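Local coordinates for inactive dihydroorotase-like domain (Chaetomium thermophilum, PDB 5NNL), which is an inactive member of the dihydroorotase-like family, whose members are built on a beta/alpha barrel, at residues Q32-A36 against A320-F326; G38-I42 against L274-A280; A92-L98 against W122-K126; V112-E116 against S139-L143; A132-A138 against D161-I165. One frame throughout, in Å; residues are numbered along the deposited sequence.

Contact 1 (Q32-A36 against A320-F326); sequences QASIA and ACLDGVF
Gln32 lies over one face of the Phe326 ring, laying a residue of helix 26-37 on the hairpin arm 325-326. Its CB sits 4.3 Å from the centroid of the Phe326 ring and 17° off the ring normal, above the face but displaced toward the rim. CG comes next, with Gln32 CG 3.9 Å from Phe326 CZ. The chain runs on extended across the CE1-CZ-CE2 end of the ring, which brings Gln32 OE1 to 4.2 Å from Phe326 CE2. Amide and ring planes are only 14° apart, so the carboxamide is turned nearly parallel to the phenyl ring. Ile35, one turn further along the helix, uses both branches. Its CG2 meets the ring at the edge, in plane, with Ile35 CG2 4.0 Å from Phe326 CE1. CG1, anti to the backbone N (chi1 -164°), reaches the other arm, and Ile35 CG1 is 3.6 Å from Ala320 CB. Ala36 packs its methyl on the stem of the ring, Ala36 CB to Phe326 CB being 4.3 Å. Tyr71 meets the Phe326 ring edge-to-face. The two arms are joined by a type I' turn from Leu322 to Val325, closed by backbone bonds in both directions between these two residues. A classic beta bulge, in which Ala320 and Cys321 both face Val313, precedes it: a beta hairpin whose arms, through Ala320 and Phe326, dock on a helix, joining the beta-strand region built from both chain ends to the barrel.

Contact 2 (G38-I42 against L274-A280); sequences GYSMI and LHDQVGA
Gln277 NE2 is held by two acceptors, the backbone carbonyl of Ser40 and Asp73 OD2, and so ties the loop before strand 281-291 to strand 39-44, one of the parallel strands of the family's beta/alpha barrel. The bond from Gln277 NE2 to Ser40 O is 2.8 Å long and nearly straight at the hydrogen, 166°. It lies close to the amide plane of Gln277, yet the donor stands 61° out of the carbonyl plane of Ser40, well above it. Asp73, on the neighbouring strand 73-79, makes the second bond and helps fix the rotation of the amide. On the other side of the amide, OE1 faces the Ser40 hydroxyl, at a modelled separation too short to be trusted in detail. Ser40 sits at a corner of the strand, just after the Schellman motif at Gly38 that ends helix 26-37. A type II turn from Gln277 to Ala280 brings a methyl against the same hydroxyl, with Ala280 CB 3.5 Å from Ser40 OG. Met41 lies over a face of the amide, its CG 3.5 Å from Gln277 NE2. Bends at its chi2 and chi3 then send the end of the chain obliquely to Leu274, where Met41 CE is 3.8 Å from Leu274 CD2.

Contact 3 (A92-L98 against W122-K126); sequences AGEVGSL and WPKHK
Trp122 packs its indole between Leu98 and Ala92, joining the loops that lead into strands 98-100 and 128-130 of the beta/alpha barrel. Its CG is anti to the backbone N (chi1 -175°), which carries the indole across to residues 92-98. Leu98 CB stands over the centre of the six-membered ring, 3.5 Å from the centroid of that ring of Trp122. The leucine chain slides past the indole in the opposite direction, so that Leu98 CD2 lies 3.9 Å from Trp122 CG. The opposite face receives Ala92 CB, 4.3 Å from the centroid of the same Trp122 ring, and the ring of Pro123 nearer the rim. Val95 meets the edge, in plane, with its CG2 3.8 Å from Trp122 CH2. Both faces and one edge are thus packed with aliphatic groups. Lys126 bends at three torsions and folds back beside Ala92, Lys126 CD being 4.1 Å from Ala92 CB; the placing of its amine is doubtful. Its carbonyl accepts from Arg149 NH2 as well as from the indole. Trp122 NE1 donates to Lys126 O over 3.0 Å, the oxygen close to the ring plane while the nitrogen stands 66° out of the carbonyl plane.

Contact 4 (V112-E116 against S139-L143); sequences VTQVE and SILLL
Helices 111-121 and 134-146, successive outer helices of the beta/alpha barrel, run in broadly the same direction where Val112, Val115 and Glu116 meet Ser139, Ile140 and Leu143, their local axes 10.3 Å apart and 43° from parallel. Leu143 packs against Val112, Val115 and Glu116, and its two methyls do different work. CD1 goes inward, with Leu143 CD1 3.6 Å from Val115 CG1 and 4.0 Å from Val112 O. CD2 goes outward to the carboxylate, where Leu143 CD2 lies 3.3 Å from Glu116 OE1. Val115 CG1, anti to the backbone N (chi1 173°), also faces Ile140, the two side chains crossing at about a right angle with Val115 CG1 4.1 Å from Ile140 CD1. Nearer the surface, Val112 CG2 is 4.3 Å from Ser139 OG, a hydroxyl already bonded to Thr135 O one turn back. Glu116 bends at chi2, which brings its end across Leu143, and OE1 accepts from His147 NE2. Its other oxygen lies close to Asp120, a like charge that could raise the affinity of the pair for a proton. No hydrogen bond links the two segments: they are held by aliphatic packing beneath a polar fringe, and Ile100 of strand 98-100 extends that apolar layer under both Val115 and Ile140.

Contact 5 (A132-A138 against D161-I165); sequences ARTTDLA and DIKLI
Two successive outer helices of the beta/alpha barrel, 134-146 and 159-170, lie side by side here, with Asp161 of one gripping the chain that enters the other. Their local axes are 10.7 Å apart and only 18° from parallel. Asp161 OD1 accepts from the backbone of Thr134, with Thr134 N to Asp161 OD1 3.1 Å. The oxygen is met on its syn side, the donor 20° out of the carboxylate plane. Asp161 OD2 takes a water bond of 2.6 Å from water 1. That water also donates to Ala132 O, at 3.0 Å, and accepts from Arg133 NH2, at 2.7 Å. The arginine therefore reaches the aspartate through water, Arg133 NE standing 4.5 Å from Asp161 OD2, beyond a salt bridge; Arg133 NH2 has a second partner in Ser154 O. Both carboxylate oxygens are thus engaged, and the nearby guanidinium would probably favour the ionised form. Above this polar end the contact turns aliphatic. Leu137 CD2 lies 3.7 Å from Asp161 CG, and Leu137 meets Leu164 tip to tip, their CD2 atoms 4.1 Å apart. Ala138 CB rests on Leu164 CD2 as well. On the inner side Ile165 reaches Leu137 and also packs on Cys177 of strand 175-180, while Ala132, just after strand 128-130, touches Phe102.

How the contacts relate
Contacts 1 and 2 form one group and contacts 4 and 5 another, with contact 3 between. Contacts 1 and 2, centres 14 Å apart, follow each other through helix 26-37 and strand 39-44, and Ile35 CD1 packs 3.9 Å from Ser40 CA. Both tie the start of the barrel to chain segments more than 230 residues later. Contacts 3, 4 and 5 instead join segments only 23 or 24 residues apart. Contacts 4 and 5 share helix 134-146, with centres 12 Å apart, and touch where Leu141 CD1 is 4.2 Å from Leu164 CD2. Contact 3 lies 20 Å from contact 2 and 17 Å from contact 4, centre to centre. The centres of contacts 1 and 4 are 41 Å apart, on opposite sides of the chain's centre.

Contact 1 (Q32-A36 against A320-F326)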
# COMPACT_ATOMS: atom_id res chain seq x y z
N GLN A 32 -14.05 2.29 -4.27
CA GLN A 32 -14.54 2.57 -5.61
C GLN A 32 -13.39 2.83 -6.57
O GLN A 32 -13.27 2.18 -7.61
CB GLN A 32 -15.48 3.79 -5.61
CG GLN A 32 -16.76 3.63 -4.81
CD GLN A 32 -17.60 4.90 -4.82
OE1 GLN A 32 -17.45 5.75 -5.69
NE2 GLN A 32 -18.48 5.03 -3.83
N ALA A 33 -12.55 3.81 -6.24
CA ALA A 33 -11.41 4.14 -7.08
C ALA A 33 -10.45 2.97 -7.19
O ALA A 33 -9.77 2.81 -8.22
CB ALA A 33 -10.69 5.37 -6.54
N SER A 34 -10.36 2.13 -6.16
CA SER A 34 -9.49 0.96 -6.22
C SER A 34 -9.97 -0.04 -7.27
O SER A 34 -9.21 -0.43 -8.15
CB SER A 34 -9.40 0.30 -4.84
OG SER A 34 -8.65 1.10 -3.94
N ILE A 35 -11.24 -0.45 -7.19
CA ILE A 35 -11.74 -1.45 -8.13
C ILE A 35 -11.69 -0.89 -9.55
O ILE A 35 -11.39 -1.61 -10.51
CB ILE A 35 -13.15 -1.92 -7.74
CG1 ILE A 35 -13.51 -3.22 -8.48
CG2 ILE A 35 -14.21 -0.85 -8.02
CD1 ILE A 35 -12.71 -4.42 -8.05
N ALA A 36 -11.96 0.40 -9.70
CA ALA A 36 -11.89 1.02 -11.02
C ALA A 36 -10.47 1.00 -11.57
O ALA A 36 -10.27 1.02 -12.79
CB ALA A 36 -12.40 2.46 -10.96
N ALA A 320 -17.22 -4.36 -12.91
CA ALA A 320 -17.04 -3.25 -11.99
C ALA A 320 -16.43 -2.02 -12.65
O ALA A 320 -16.42 -0.96 -12.02
CB ALA A 320 -16.17 -3.68 -10.81
N CYS A 321 -15.93 -2.13 -13.87
CA CYS A 321 -15.28 -1.00 -14.52
C CYS A 321 -15.17 -1.24 -16.01
O CYS A 321 -14.94 -2.37 -16.45
CB CYS A 321 -13.89 -0.75 -13.93
SG CYS A 321 -12.99 0.58 -14.75
N LEU A 322 -15.33 -0.17 -16.79
CA LEU A 322 -15.13 -0.20 -18.23
C LEU A 322 -14.35 1.04 -18.64
O LEU A 322 -14.80 2.16 -18.39
CB LEU A 322 -16.47 -0.24 -18.98
CG LEU A 322 -17.34 -1.49 -18.82
CD1 LEU A 322 -18.74 -1.23 -19.39
CD2 LEU A 322 -16.68 -2.67 -19.52
N ASP A 323 -13.19 0.84 -19.26
CA ASP A 323 -12.34 1.95 -19.69
C ASP A 323 -12.04 2.90 -18.53
O ASP A 323 -12.10 4.12 -18.67
CB ASP A 323 -12.97 2.70 -20.87
CG ASP A 323 -13.17 1.82 -22.08
OD1 ASP A 323 -12.42 0.84 -22.23
OD2 ASP A 323 -14.07 2.12 -22.90
N GLY A 324 -11.72 2.31 -17.38
CA GLY A 324 -11.42 3.09 -16.20
C GLY A 324 -12.61 3.76 -15.54
O GLY A 324 -12.41 4.52 -14.58
N VAL A 325 -13.83 3.50 -16.01
CA VAL A 325 -15.02 4.16 -15.50
C VAL A 325 -15.72 3.21 -14.53
O VAL A 325 -16.25 2.16 -14.93
CB VAL A 325 -15.96 4.57 -16.64
CG1 VAL A 325 -17.23 5.19 -16.08
CG2 VAL A 325 -15.25 5.54 -17.58
N PHE A 326 -15.75 3.59 -13.25
CA PHE A 326 -16.50 2.86 -12.24
C PHE A 326 -17.92 2.58 -12.73
O PHE A 326 -18.59 3.46 -13.29
CB PHE A 326 -16.54 3.69 -10.96
CG PHE A 326 -17.30 3.05 -9.84
CD1 PHE A 326 -16.82 1.92 -9.21
CD2 PHE A 326 -18.49 3.61 -9.39
CE1 PHE A 326 -17.52 1.34 -8.17
CE2 PHE A 326 -19.19 3.04 -8.36
CZ PHE A 326 -18.71 1.90 -7.74

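Contact 2 (G38-I42 against L274-A280)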
# COMPACT_ATOMS: atom_id res chain seq x y z
N GLY A 38 -8.34 -1.51 -10.95
CA GLY A 38 -7.93 -2.89 -11.09
C GLY A 38 -7.57 -3.58 -9.80
O GLY A 38 -7.16 -4.75 -9.83
N TYR A 39 -7.70 -2.91 -8.66
CA TYR A 39 -7.36 -3.50 -7.36
C TYR A 39 -8.63 -4.09 -6.75
O TYR A 39 -9.52 -3.35 -6.32
CB TYR A 39 -6.75 -2.45 -6.44
CG TYR A 39 -5.56 -1.73 -7.06
CD1 TYR A 39 -4.32 -2.35 -7.15
CD2 TYR A 39 -5.69 -0.45 -7.57
CE1 TYR A 39 -3.24 -1.71 -7.73
CE2 TYR A 39 -4.61 0.21 -8.14
CZ TYR A 39 -3.39 -0.43 -8.22
OH TYR A 39 -2.30 0.20 -8.79
N SER A 40 -8.71 -5.42 -6.72
CA SER A 40 -9.84 -6.11 -6.11
C SER A 40 -9.60 -6.44 -4.64
O SER A 40 -10.50 -6.99 -3.99
CB SER A 40 -10.15 -7.40 -6.88
OG SER A 40 -9.05 -8.30 -6.85
N MET A 41 -8.42 -6.13 -4.11
CA MET A 41 -8.08 -6.39 -2.71
C MET A 41 -7.11 -5.32 -2.26
O MET A 41 -6.08 -5.10 -2.90
CB MET A 41 -7.45 -7.78 -2.54
CG MET A 41 -8.27 -8.74 -1.70
SD MET A 41 -8.35 -8.28 0.05
CE MET A 41 -7.78 -9.80 0.81
N ILE A 42 -7.42 -4.66 -1.14
CA ILE A 42 -6.57 -3.61 -0.60
C ILE A 42 -6.45 -3.79 0.90
O ILE A 42 -7.42 -4.12 1.58
CB ILE A 42 -7.11 -2.20 -0.94
CG1 ILE A 42 -8.48 -1.97 -0.29
CG2 ILE A 42 -7.19 -2.01 -2.44
CD1 ILE A 42 -9.00 -0.54 -0.42
N LEU A 274 -3.04 -13.57 1.85
CA LEU A 274 -4.33 -13.17 1.32
C LEU A 274 -4.96 -14.30 0.52
O LEU A 274 -4.27 -15.11 -0.10
CB LEU A 274 -4.19 -11.92 0.46
CG LEU A 274 -3.56 -10.72 1.18
CD1 LEU A 274 -3.38 -9.55 0.22
CD2 LEU A 274 -4.39 -10.31 2.38
N HIS A 275 -6.29 -14.36 0.55
CA HIS A 275 -7.01 -15.47 -0.03
C HIS A 275 -7.15 -15.31 -1.54
O HIS A 275 -6.94 -14.23 -2.10
CB HIS A 275 -8.40 -15.60 0.61
CG HIS A 275 -8.36 -16.00 2.05
ND1 HIS A 275 -7.24 -16.54 2.64
CD2 HIS A 275 -9.31 -15.95 3.01
CE1 HIS A 275 -7.50 -16.80 3.91
NE2 HIS A 275 -8.75 -16.45 4.16
N ASP A 276 -7.51 -16.41 -2.19
CA ASP A 276 -7.80 -16.38 -3.62
C ASP A 276 -9.10 -15.64 -3.89
O ASP A 276 -10.05 -15.68 -3.09
CB ASP A 276 -7.89 -17.81 -4.17
CG ASP A 276 -6.58 -18.55 -4.07
OD1 ASP A 276 -5.53 -17.95 -4.39
OD2 ASP A 276 -6.59 -19.73 -3.66
N GLN A 277 -9.15 -14.95 -5.02
CA GLN A 277 -10.34 -14.22 -5.47
C GLN A 277 -10.80 -14.82 -6.79
O GLN A 277 -10.26 -14.49 -7.85
CB GLN A 277 -10.06 -12.73 -5.63
CG GLN A 277 -9.83 -11.98 -4.34
CD GLN A 277 -9.75 -10.50 -4.58
OE1 GLN A 277 -8.88 -10.03 -5.32
NE2 GLN A 277 -10.67 -9.74 -3.99
N VAL A 278 -11.80 -15.70 -6.73
CA VAL A 278 -12.41 -16.18 -7.96
C VAL A 278 -13.23 -15.05 -8.57
O VAL A 278 -13.94 -14.32 -7.87
CB VAL A 278 -13.27 -17.43 -7.69
CG1 VAL A 278 -14.58 -17.07 -6.99
CG2 VAL A 278 -13.53 -18.20 -8.99
N GLY A 279 -13.11 -14.88 -9.88
CA GLY A 279 -13.93 -13.94 -10.61
C GLY A 279 -13.39 -12.53 -10.69
O GLY A 279 -14.01 -11.69 -11.35
N ALA A 280 -12.27 -12.24 -10.04
CA ALA A 280 -11.66 -10.91 -10.10
C ALA A 280 -10.63 -10.92 -11.23
O ALA A 280 -9.61 -11.60 -11.13
CB ALA A 280 -11.03 -10.53 -8.77

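Contact 3 (A92-L98 against W122-K126)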
# COMPACT_ATOMS: atom_id res chain seq x y z
N ALA A 92 -6.44 -9.58 17.27
CA ALA A 92 -5.66 -9.88 16.08
C ALA A 92 -6.49 -10.57 15.00
O ALA A 92 -6.23 -10.39 13.81
CB ALA A 92 -4.47 -10.76 16.45
N GLY A 93 -7.49 -11.36 15.40
CA GLY A 93 -8.29 -12.10 14.44
C GLY A 93 -9.17 -11.22 13.57
O GLY A 93 -9.67 -11.69 12.55
N GLU A 94 -9.39 -9.97 13.97
CA GLU A 94 -10.21 -9.05 13.20
C GLU A 94 -9.42 -8.21 12.21
O GLU A 94 -10.02 -7.56 11.34
CB GLU A 94 -10.98 -8.13 14.15
CG GLU A 94 -11.88 -8.88 15.13
CD GLU A 94 -12.58 -7.96 16.12
OE1 GLU A 94 -13.20 -6.97 15.67
OE2 GLU A 94 -12.51 -8.23 17.34
N VAL A 95 -8.09 -8.19 12.30
CA VAL A 95 -7.24 -7.46 11.37
C VAL A 95 -6.31 -8.45 10.68
O VAL A 95 -6.20 -9.61 11.07
CB VAL A 95 -6.43 -6.34 12.06
CG1 VAL A 95 -7.37 -5.24 12.56
CG2 VAL A 95 -5.60 -6.89 13.21
N GLY A 96 -5.64 -7.98 9.63
CA GLY A 96 -4.79 -8.84 8.84
C GLY A 96 -3.31 -8.57 9.01
O GLY A 96 -2.48 -9.26 8.40
N SER A 97 -2.95 -7.58 9.83
CA SER A 97 -1.55 -7.20 9.96
C SER A 97 -1.38 -6.21 11.10
O SER A 97 -2.31 -5.50 11.48
CB SER A 97 -1.03 -6.57 8.66
OG SER A 97 -1.65 -5.32 8.46
N LEU A 98 -0.15 -6.15 11.62
CA LEU A 98 0.24 -5.18 12.62
C LEU A 98 1.21 -4.18 12.01
O LEU A 98 2.24 -4.57 11.44
CB LEU A 98 0.89 -5.85 13.83
CG LEU A 98 1.53 -4.92 14.86
CD1 LEU A 98 0.49 -3.99 15.45
CD2 LEU A 98 2.22 -5.73 15.96
N TRP A 122 2.14 -10.60 19.63
CA TRP A 122 1.47 -10.71 18.34
C TRP A 122 1.69 -12.09 17.74
O TRP A 122 2.79 -12.64 17.84
CB TRP A 122 1.99 -9.63 17.39
CG TRP A 122 1.31 -9.57 16.05
CD1 TRP A 122 1.76 -10.08 14.87
CD2 TRP A 122 0.05 -8.94 15.76
NE1 TRP A 122 0.87 -9.81 13.86
CE2 TRP A 122 -0.19 -9.11 14.38
CE3 TRP A 122 -0.89 -8.25 16.53
CZ2 TRP A 122 -1.34 -8.62 13.76
CZ3 TRP A 122 -2.03 -7.76 15.90
CH2 TRP A 122 -2.24 -7.95 14.53
N PRO A 123 0.68 -12.71 17.11
CA PRO A 123 0.87 -14.06 16.57
C PRO A 123 2.02 -14.12 15.57
O PRO A 123 2.19 -13.24 14.73
CB PRO A 123 -0.48 -14.36 15.90
CG PRO A 123 -1.45 -13.51 16.62
CD PRO A 123 -0.72 -12.25 16.99
N LYS A 124 2.80 -15.20 15.67
CA LYS A 124 4.03 -15.31 14.88
C LYS A 124 3.74 -15.44 13.39
O LYS A 124 4.57 -15.04 12.57
CB LYS A 124 4.85 -16.51 15.36
CG LYS A 124 6.10 -16.76 14.52
CD LYS A 124 7.12 -17.62 15.27
CE LYS A 124 7.28 -19.01 14.66
NZ LYS A 124 8.34 -19.04 13.61
N HIS A 125 2.59 -16.01 13.02
CA HIS A 125 2.25 -16.21 11.62
C HIS A 125 1.29 -15.15 11.08
O HIS A 125 0.72 -15.34 10.00
CB HIS A 125 1.65 -17.61 11.43
CG HIS A 125 2.66 -18.71 11.50
ND1 HIS A 125 4.00 -18.50 11.26
CD2 HIS A 125 2.53 -20.03 11.77
CE1 HIS A 125 4.65 -19.64 11.38
NE2 HIS A 125 3.78 -20.59 11.69
N LYS A 126 1.10 -14.06 11.82
CA LYS A 126 0.31 -12.93 11.33
C LYS A 126 1.25 -11.80 10.91
O LYS A 126 2.14 -11.42 11.68
CB LYS A 126 -0.65 -12.45 12.40
CG LYS A 126 -1.90 -11.75 11.87
CD LYS A 126 -3.12 -12.01 12.76
CE LYS A 126 -4.31 -12.53 11.95
NZ LYS A 126 -4.97 -11.47 11.15

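Contact 4 (V112-E116 against S139-L143)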
# COMPACT_ATOMS: atom_id res chain seq x y z
N VAL A 112 13.35 -0.21 21.45
CA VAL A 112 13.55 -1.64 21.22
C VAL A 112 12.64 -2.44 22.13
O VAL A 112 11.95 -3.38 21.70
CB VAL A 112 15.03 -2.02 21.44
CG1 VAL A 112 15.24 -3.50 21.19
CG2 VAL A 112 15.94 -1.19 20.56
N THR A 113 12.62 -2.10 23.42
CA THR A 113 11.77 -2.81 24.37
C THR A 113 10.31 -2.71 23.97
O THR A 113 9.59 -3.71 23.95
CB THR A 113 11.99 -2.26 25.79
OG1 THR A 113 13.38 -2.32 26.12
CG2 THR A 113 11.19 -3.06 26.82
N GLN A 114 9.85 -1.50 23.63
CA GLN A 114 8.44 -1.31 23.29
C GLN A 114 8.05 -2.16 22.09
O GLN A 114 6.97 -2.76 22.07
CB GLN A 114 8.16 0.16 23.00
CG GLN A 114 8.58 1.11 24.11
CD GLN A 114 8.47 2.56 23.70
OE1 GLN A 114 7.40 3.02 23.29
NE2 GLN A 114 9.57 3.29 23.79
N VAL A 115 8.92 -2.22 21.08
CA VAL A 115 8.63 -3.05 19.91
C VAL A 115 8.70 -4.52 20.27
O VAL A 115 7.92 -5.34 19.77
CB VAL A 115 9.58 -2.69 18.75
CG1 VAL A 115 9.42 -3.66 17.58
CG2 VAL A 115 9.33 -1.26 18.29
N GLU A 116 9.64 -4.89 21.15
CA GLU A 116 9.75 -6.29 21.57
C GLU A 116 8.46 -6.79 22.19
O GLU A 116 8.10 -7.95 22.01
CB GLU A 116 10.92 -6.45 22.55
CG GLU A 116 10.98 -7.79 23.29
CD GLU A 116 11.23 -8.97 22.37
OE1 GLU A 116 11.60 -8.75 21.20
OE2 GLU A 116 11.08 -10.12 22.83
N SER A 139 16.86 -2.06 14.03
CA SER A 139 16.39 -2.55 15.33
C SER A 139 15.26 -3.56 15.16
O SER A 139 15.25 -4.61 15.82
CB SER A 139 15.93 -1.39 16.20
OG SER A 139 16.98 -0.49 16.44
N ILE A 140 14.29 -3.25 14.31
CA ILE A 140 13.17 -4.17 14.13
C ILE A 140 13.59 -5.38 13.29
O ILE A 140 13.04 -6.47 13.45
CB ILE A 140 11.97 -3.43 13.52
CG1 ILE A 140 10.70 -4.28 13.62
CG2 ILE A 140 12.24 -3.03 12.07
CD1 ILE A 140 9.43 -3.48 13.47
N LEU A 141 14.59 -5.22 12.41
CA LEU A 141 15.12 -6.37 11.68
C LEU A 141 15.85 -7.33 12.62
O LEU A 141 15.82 -8.54 12.40
CB LEU A 141 16.06 -5.90 10.57
CG LEU A 141 15.44 -5.18 9.36
CD1 LEU A 141 16.52 -4.85 8.34
CD2 LEU A 141 14.33 -6.01 8.72
N LEU A 142 16.52 -6.80 13.64
CA LEU A 142 17.15 -7.67 14.63
C LEU A 142 16.10 -8.50 15.36
O LEU A 142 16.27 -9.71 15.55
CB LEU A 142 17.96 -6.85 15.62
CG LEU A 142 18.62 -7.66 16.74
CD1 LEU A 142 19.65 -8.63 16.17
CD2 LEU A 142 19.26 -6.75 17.77
N LEU A 143 15.01 -7.86 15.77
CA LEU A 143 13.96 -8.57 16.50
C LEU A 143 13.33 -9.66 15.64
O LEU A 143 13.12 -10.78 16.11
CB LEU A 143 12.91 -7.58 17.00
CG LEU A 143 13.42 -6.57 18.03
CD1 LEU A 143 12.37 -5.53 18.38
CD2 LEU A 143 13.88 -7.28 19.29

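Contact 5 (A132-A138 against D161-I165)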
# COMPACT_ATOMS: atom_id res chain seq x y z
N ALA A 132 9.94 1.72 9.44
CA ALA A 132 11.16 2.14 10.12
C ALA A 132 12.27 2.43 9.11
O ALA A 132 12.33 1.84 8.03
CB ALA A 132 11.62 1.05 11.10
N ARG A 133 13.16 3.35 9.49
CA ARG A 133 14.32 3.71 8.69
C ARG A 133 15.58 3.56 9.52
O ARG A 133 15.54 3.49 10.76
CB ARG A 133 14.25 5.15 8.17
CG ARG A 133 12.91 5.58 7.61
CD ARG A 133 12.50 4.73 6.43
NE ARG A 133 11.21 5.17 5.89
CZ ARG A 133 10.36 4.39 5.23
NH1 ARG A 133 9.22 4.91 4.79
NH2 ARG A 133 10.62 3.11 5.02
N THR A 134 16.71 3.51 8.82
CA THR A 134 18.05 3.51 9.41
C THR A 134 18.12 2.68 10.68
O THR A 134 17.89 1.47 10.65
CB THR A 134 18.52 4.94 9.67
OG1 THR A 134 17.75 5.52 10.74
CG2 THR A 134 18.37 5.80 8.42
N THR A 135 18.43 3.32 11.81
CA THR A 135 18.68 2.57 13.03
C THR A 135 17.40 1.94 13.58
O THR A 135 17.46 0.84 14.15
CB THR A 135 19.34 3.46 14.08
OG1 THR A 135 18.67 4.73 14.13
CG2 THR A 135 20.80 3.68 13.72
N ASP A 136 16.26 2.60 13.43
CA ASP A 136 14.99 1.95 13.78
C ASP A 136 14.77 0.72 12.92
O ASP A 136 14.33 -0.32 13.42
CB ASP A 136 13.82 2.92 13.61
CG ASP A 136 13.87 4.09 14.56
OD1 ASP A 136 14.56 3.99 15.60
OD2 ASP A 136 13.21 5.11 14.28
N LEU A 137 15.06 0.82 11.62
CA LEU A 137 14.91 -0.33 10.73
C LEU A 137 15.80 -1.49 11.17
O LEU A 137 15.34 -2.63 11.29
CB LEU A 137 15.24 0.08 9.29
CG LEU A 137 15.25 -1.04 8.25
CD1 LEU A 137 13.92 -1.78 8.22
CD2 LEU A 137 15.58 -0.49 6.87
N ALA A 138 17.08 -1.21 11.40
CA ALA A 138 17.98 -2.27 11.86
C ALA A 138 17.51 -2.86 13.18
O ALA A 138 17.71 -4.06 13.43
CB ALA A 138 19.40 -1.73 11.99
N ASP A 161 18.67 2.23 3.06
CA ASP A 161 17.73 1.25 3.59
C ASP A 161 17.60 0.04 2.66
O ASP A 161 17.57 -1.10 3.13
CB ASP A 161 16.36 1.90 3.83
CG ASP A 161 16.31 2.71 5.13
OD1 ASP A 161 17.32 2.76 5.86
OD2 ASP A 161 15.25 3.30 5.42
N ILE A 162 17.55 0.26 1.35
CA ILE A 162 17.37 -0.88 0.45
C ILE A 162 18.61 -1.77 0.46
O ILE A 162 18.50 -2.99 0.28
CB ILE A 162 17.02 -0.42 -0.98
CG1 ILE A 162 16.39 -1.57 -1.78
CG2 ILE A 162 18.25 0.11 -1.73
CD1 ILE A 162 15.04 -2.04 -1.26
N LYS A 163 19.78 -1.19 0.69
CA LYS A 163 21.00 -1.99 0.77
C LYS A 163 21.07 -2.79 2.06
O LYS A 163 21.58 -3.92 2.06
CB LYS A 163 22.23 -1.11 0.62
CG LYS A 163 22.44 -0.59 -0.79
CD LYS A 163 23.84 -0.04 -0.99
CE LYS A 163 24.88 -1.15 -1.03
NZ LYS A 163 26.20 -0.66 -1.49
N LEU A 164 20.57 -2.23 3.16
CA LEU A 164 20.49 -3.01 4.40
C LEU A 164 19.51 -4.17 4.24
O LEU A 164 19.77 -5.27 4.73
CB LEU A 164 20.08 -2.10 5.56
CG LEU A 164 19.86 -2.79 6.91
CD1 LEU A 164 21.14 -3.44 7.42
CD2 LEU A 164 19.32 -1.80 7.93
N ILE A 165 18.39 -3.94 3.56
CA ILE A 165 17.44 -5.01 3.31
C ILE A 165 18.06 -6.08 2.43
O ILE A 165 17.89 -7.28 2.67
CB ILE A 165 16.14 -4.44 2.71
CG1 ILE A 165 15.39 -3.63 3.77
CG2 ILE A 165 15.24 -5.55 2.17
CD1 ILE A 165 14.40 -2.63 3.20
O HOH W 1 13.07 1.94 5.14